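PDB 6DG4: Ulp1-like SUMO protease from Chaetomium thermophilum, which probably acts as a deSUMOylating cysteine protease, cleaving SUMO precursors or SUMO conjugates through its C-terminal catalytic domain. Local coordinates for residues D126-P131 against I143-R148. Sequence-based numbering, arbitrary orientation.
Sequences DTILIP and IRPGRR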
ATOM      1  N   ASP A 126       6.133  -5.072 -11.809  1.00 10.04           N
ATOM      2  CA  ASP A 126       5.880  -6.232 -10.960  1.00 10.18           C
ATOM      3  C   ASP A 126       4.622  -6.084 -10.105  1.00  9.73           C
ATOM      4  O   ASP A 126       3.873  -7.053  -9.939  1.00 10.31           O
ATOM      5  CB  ASP A 126       7.047  -6.476  -9.999  1.00 10.82           C
ATOM      6  CG  ASP A 126       8.297  -6.978 -10.692  1.00 14.17           C
ATOM      7  OD1 ASP A 126       8.223  -7.514 -11.817  1.00 15.72           O
ATOM      8  OD2 ASP A 126       9.374  -6.841 -10.083  1.00 17.20           O
ATOM      9  N   THR A 127       4.384  -4.900  -9.538  1.00  9.84           N
ATOM     10  CA  THR A 127       3.333  -4.719  -8.546  1.00  9.04           C
ATOM     11  C   THR A 127       2.685  -3.359  -8.720  1.00  9.34           C
ATOM     12  O   THR A 127       3.380  -2.340  -8.728  1.00 10.23           O
ATOM     13  CB  THR A 127       3.929  -4.798  -7.140  1.00 10.58           C
ATOM     14  OG1 THR A 127       4.688  -6.003  -7.026  1.00 11.84           O
ATOM     15  CG2 THR A 127       2.842  -4.784  -6.093  1.00 12.40           C
ATOM     16  N   ILE A 128       1.358  -3.353  -8.832  1.00  9.05           N
ATOM     17  CA  ILE A 128       0.554  -2.136  -8.842  1.00  9.07           C
ATOM     18  C   ILE A 128      -0.319  -2.161  -7.593  1.00  8.85           C
ATOM     19  O   ILE A 128      -1.132  -3.077  -7.416  1.00 10.28           O
ATOM     20  CB  ILE A 128      -0.309  -2.037 -10.111  1.00  9.89           C
ATOM     21  CG1 ILE A 128       0.578  -2.042 -11.362  1.00 10.56           C
ATOM     22  CG2 ILE A 128      -1.184  -0.789 -10.059  1.00 10.58           C
ATOM     23  CD1 ILE A 128      -0.206  -2.113 -12.665  1.00 11.51           C
ATOM     24  N   LEU A 129      -0.154  -1.157  -6.734  1.00  9.06           N
ATOM     25  CA  LEU A 129      -0.867  -1.064  -5.466  1.00  9.80           C
ATOM     26  C   LEU A 129      -1.981  -0.027  -5.585  1.00  9.02           C
ATOM     27  O   LEU A 129      -1.711   1.148  -5.853  1.00  9.76           O
ATOM     28  CB  LEU A 129       0.108  -0.656  -4.360  1.00  9.72           C
ATOM     29  CG  LEU A 129       1.300  -1.594  -4.119  1.00  9.48           C
ATOM     30  CD1 LEU A 129       2.293  -0.937  -3.162  1.00 11.23           C
ATOM     31  CD2 LEU A 129       0.844  -2.943  -3.569  1.00 11.37           C
ATOM     32  N   ILE A 130      -3.220  -0.459  -5.387  1.00  9.99           N
ATOM     33  CA  ILE A 130      -4.391   0.397  -5.520  1.00  9.69           C
ATOM     34  C   ILE A 130      -5.145   0.386  -4.198  1.00  9.64           C
ATOM     35  O   ILE A 130      -5.844  -0.576  -3.874  1.00  9.58           O
ATOM     36  CB  ILE A 130      -5.298  -0.064  -6.679  1.00 11.42           C
ATOM     37  CG1 ILE A 130      -4.543  -0.003  -8.008  1.00 14.57           C
ATOM     38  CG2 ILE A 130      -6.564   0.785  -6.736  1.00 12.95           C
ATOM     39  CD1 ILE A 130      -5.251  -0.723  -9.145  1.00 14.84           C
ATOM     40  N   PRO A 131      -5.006   1.436  -3.387  1.00 10.10           N
ATOM     41  CA  PRO A 131      -5.783   1.512  -2.143  1.00  9.99           C
ATOM     42  C   PRO A 131      -7.234   1.849  -2.451  1.00 10.21           C
ATOM     43  O   PRO A 131      -7.521   2.763  -3.226  1.00 13.77           O
ATOM     44  CB  PRO A 131      -5.105   2.641  -1.354  1.00 12.76           C
ATOM     45  CG  PRO A 131      -3.939   3.092  -2.157  1.00 18.09           C
ATOM     46  CD  PRO A 131      -4.141   2.613  -3.565  1.00 12.51           C
ATOM     47  N   ILE A 143      -2.399  -5.535  -8.611  1.00  9.26           N
ATOM     48  CA  ILE A 143      -2.218  -6.124  -9.928  1.00  9.51           C
ATOM     49  C   ILE A 143      -0.753  -6.511 -10.044  1.00  9.30           C
ATOM     50  O   ILE A 143       0.137  -5.727  -9.684  1.00  9.77           O
ATOM     51  CB  ILE A 143      -2.639  -5.149 -11.040  1.00 10.10           C
ATOM     52  CG1 ILE A 143      -4.106  -4.741 -10.865  1.00 10.68           C
ATOM     53  CG2 ILE A 143      -2.415  -5.783 -12.408  1.00 10.37           C
ATOM     54  CD1 ILE A 143      -4.553  -3.608 -11.792  1.00 11.56           C
ATOM     55  N   ARG A 144      -0.498  -7.728 -10.515  1.00  9.93           N
ATOM     56  CA  ARG A 144       0.861  -8.244 -10.682  1.00  9.81           C
ATOM     57  C   ARG A 144       1.032  -8.567 -12.159  1.00 10.63           C
ATOM     58  O   ARG A 144       0.755  -9.695 -12.597  1.00 10.31           O
ATOM     59  CB  ARG A 144       1.092  -9.454  -9.784  1.00 10.56           C
ATOM     60  CG  ARG A 144       0.868  -9.148  -8.306  1.00 11.37           C
ATOM     61  CD  ARG A 144       0.979 -10.395  -7.457  1.00 12.87           C
ATOM     62  NE  ARG A 144       2.341 -10.614  -6.999  1.00 12.92           N
ATOM     63  CZ  ARG A 144       2.797 -11.756  -6.501  1.00 13.30           C
ATOM     64  NH1 ARG A 144       2.015 -12.827  -6.459  1.00 15.23           N
ATOM     65  NH2 ARG A 144       4.049 -11.823  -6.061  1.00 16.18           N
ATOM     66  N   PRO A 145       1.461  -7.596 -12.973  1.00  9.73           N
ATOM     67  CA  PRO A 145       1.437  -7.812 -14.430  1.00  9.13           C
ATOM     68  C   PRO A 145       2.321  -8.944 -14.917  1.00  9.69           C
ATOM     69  O   PRO A 145       1.937  -9.644 -15.861  1.00 10.82           O
ATOM     70  CB  PRO A 145       1.874  -6.448 -14.984  1.00  9.40           C
ATOM     71  CG  PRO A 145       1.399  -5.474 -13.930  1.00  9.98           C
ATOM     72  CD  PRO A 145       1.722  -6.183 -12.639  1.00 10.40           C
ATOM     73  N   GLY A 146       3.501  -9.138 -14.329  1.00 10.80           N
ATOM     74  CA  GLY A 146       4.350 -10.240 -14.753  1.00 11.89           C
ATOM     75  C   GLY A 146       3.715 -11.592 -14.506  1.00 10.87           C
ATOM     76  O   GLY A 146       4.011 -12.563 -15.209  1.00 11.75           O
ATOM     77  N   ARG A 147       2.846 -11.681 -13.502  0.79 10.91           N
ATOM     78  CA  ARG A 147       2.134 -12.911 -13.190  0.79 11.88           C
ATOM     79  C   ARG A 147       0.782 -13.000 -13.873  0.79 10.79           C
ATOM     80  O   ARG A 147       0.148 -14.059 -13.824  0.79 11.70           O
ATOM     81  CB  ARG A 147       1.957 -13.023 -11.677  0.79 13.97           C
ATOM     82  CG  ARG A 147       3.295 -13.126 -10.990  0.79 16.47           C
ATOM     83  CD  ARG A 147       3.197 -13.356  -9.522  0.79 22.03           C
ATOM     84  NE  ARG A 147       4.498 -13.113  -8.917  0.79 24.86           N
ATOM     85  CZ  ARG A 147       5.449 -14.029  -8.770  0.79 26.42           C
ATOM     86  NH1 ARG A 147       5.264 -15.280  -9.170  0.79 25.13           N
ATOM     87  NH2 ARG A 147       6.594 -13.681  -8.205  0.79 27.34           N
ATOM     88  N   ARG A 148       0.343 -11.919 -14.512  1.00 10.89           N
ATOM     89  CA  ARG A 148      -0.968 -11.852 -15.148  1.00 10.23           C
ATOM     90  C   ARG A 148      -2.074 -12.127 -14.129  1.00 10.39           C
ATOM     91  O   ARG A 148      -3.016 -12.874 -14.394  1.00 11.10           O
ATOM     92  CB  ARG A 148      -1.082 -12.778 -16.363  1.00 11.54           C
ATOM     93  CG  ARG A 148       0.080 -12.722 -17.351  1.00 12.44           C
ATOM     94  CD  ARG A 148       0.201 -11.402 -18.113  1.00 10.95           C
ATOM     95  NE  ARG A 148       1.118 -11.577 -19.232  1.00 11.05           N
ATOM     96  CZ  ARG A 148       2.439 -11.445 -19.167  1.00 10.63           C
ATOM     97  NH1 ARG A 148       3.025 -11.098 -18.039  1.00 11.79           N
ATOM     98  NH2 ARG A 148       3.177 -11.681 -20.242  1.00 12.05           N
TER
HETATM   99  O   HOH W   1       4.123  -9.313 -11.520  1.00 11.30           O
HETATM  100  O   HOH W   2       4.599  -8.841  -7.584  1.00 21.28           O
HETATM  101  O   HOH W   3       3.269  -8.171  -5.773  1.00 29.62           O
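At the open end of the beta hairpin formed by strands 127-134 and 137-144, Ile-128 and Ile-143 make an antiparallel hydrogen-bonded pair. Ile-128 N donates to Ile-143 O at 2.8 Å, and Ile-143 N returns a bond to Ile-128 O at 3.0 Å; both donors lie in the acceptor's carbonyl plane. The two isoleucines, whose beta-branching suits extended backbone, project from the same face of the sheet and meet CB to CB at 4.0 Å. With CG1 of Ile-143 placed beside its own backbone N (chi1 -58°), its CD1 extends to the Ile-130 CD1 methyl, and these two side chains cross at a slant. On the other flank the Ile-128 CD1 methyl meets Pro-145 CG at 3.9 Å, the two side chains crossing at about a right angle.

This hairpin supplies two adjacent central strands of the mixed sheet in the C48 (Ulp1-type) catalytic domain; strand 89-91 flanks 127-134 on its other edge. Beyond Ile-143 the pairing gives way: Pro-145 has no N-H to offer, and Asp-126 O is instead approached by Arg-144 CA in a C-H...O contact of 3.3 Å. Two waters donate to that same oxygen, one relaying it weakly to Gly-146 N, the other to Arg-144 NE. A third water joins Arg-144 NE to Thr-127 OG1, the threonine pairing a beta-branched carbon suited to a strand with a hydroxyl that can meet this water. The long arginine bends at chi3 (90°), and its NH1 bonds to Ser-2 O, tying the N-terminal segment to the strand's end. In the turn that follows, Arg-148 NH1 reaches back to Pro-145 O at 2.8 Å.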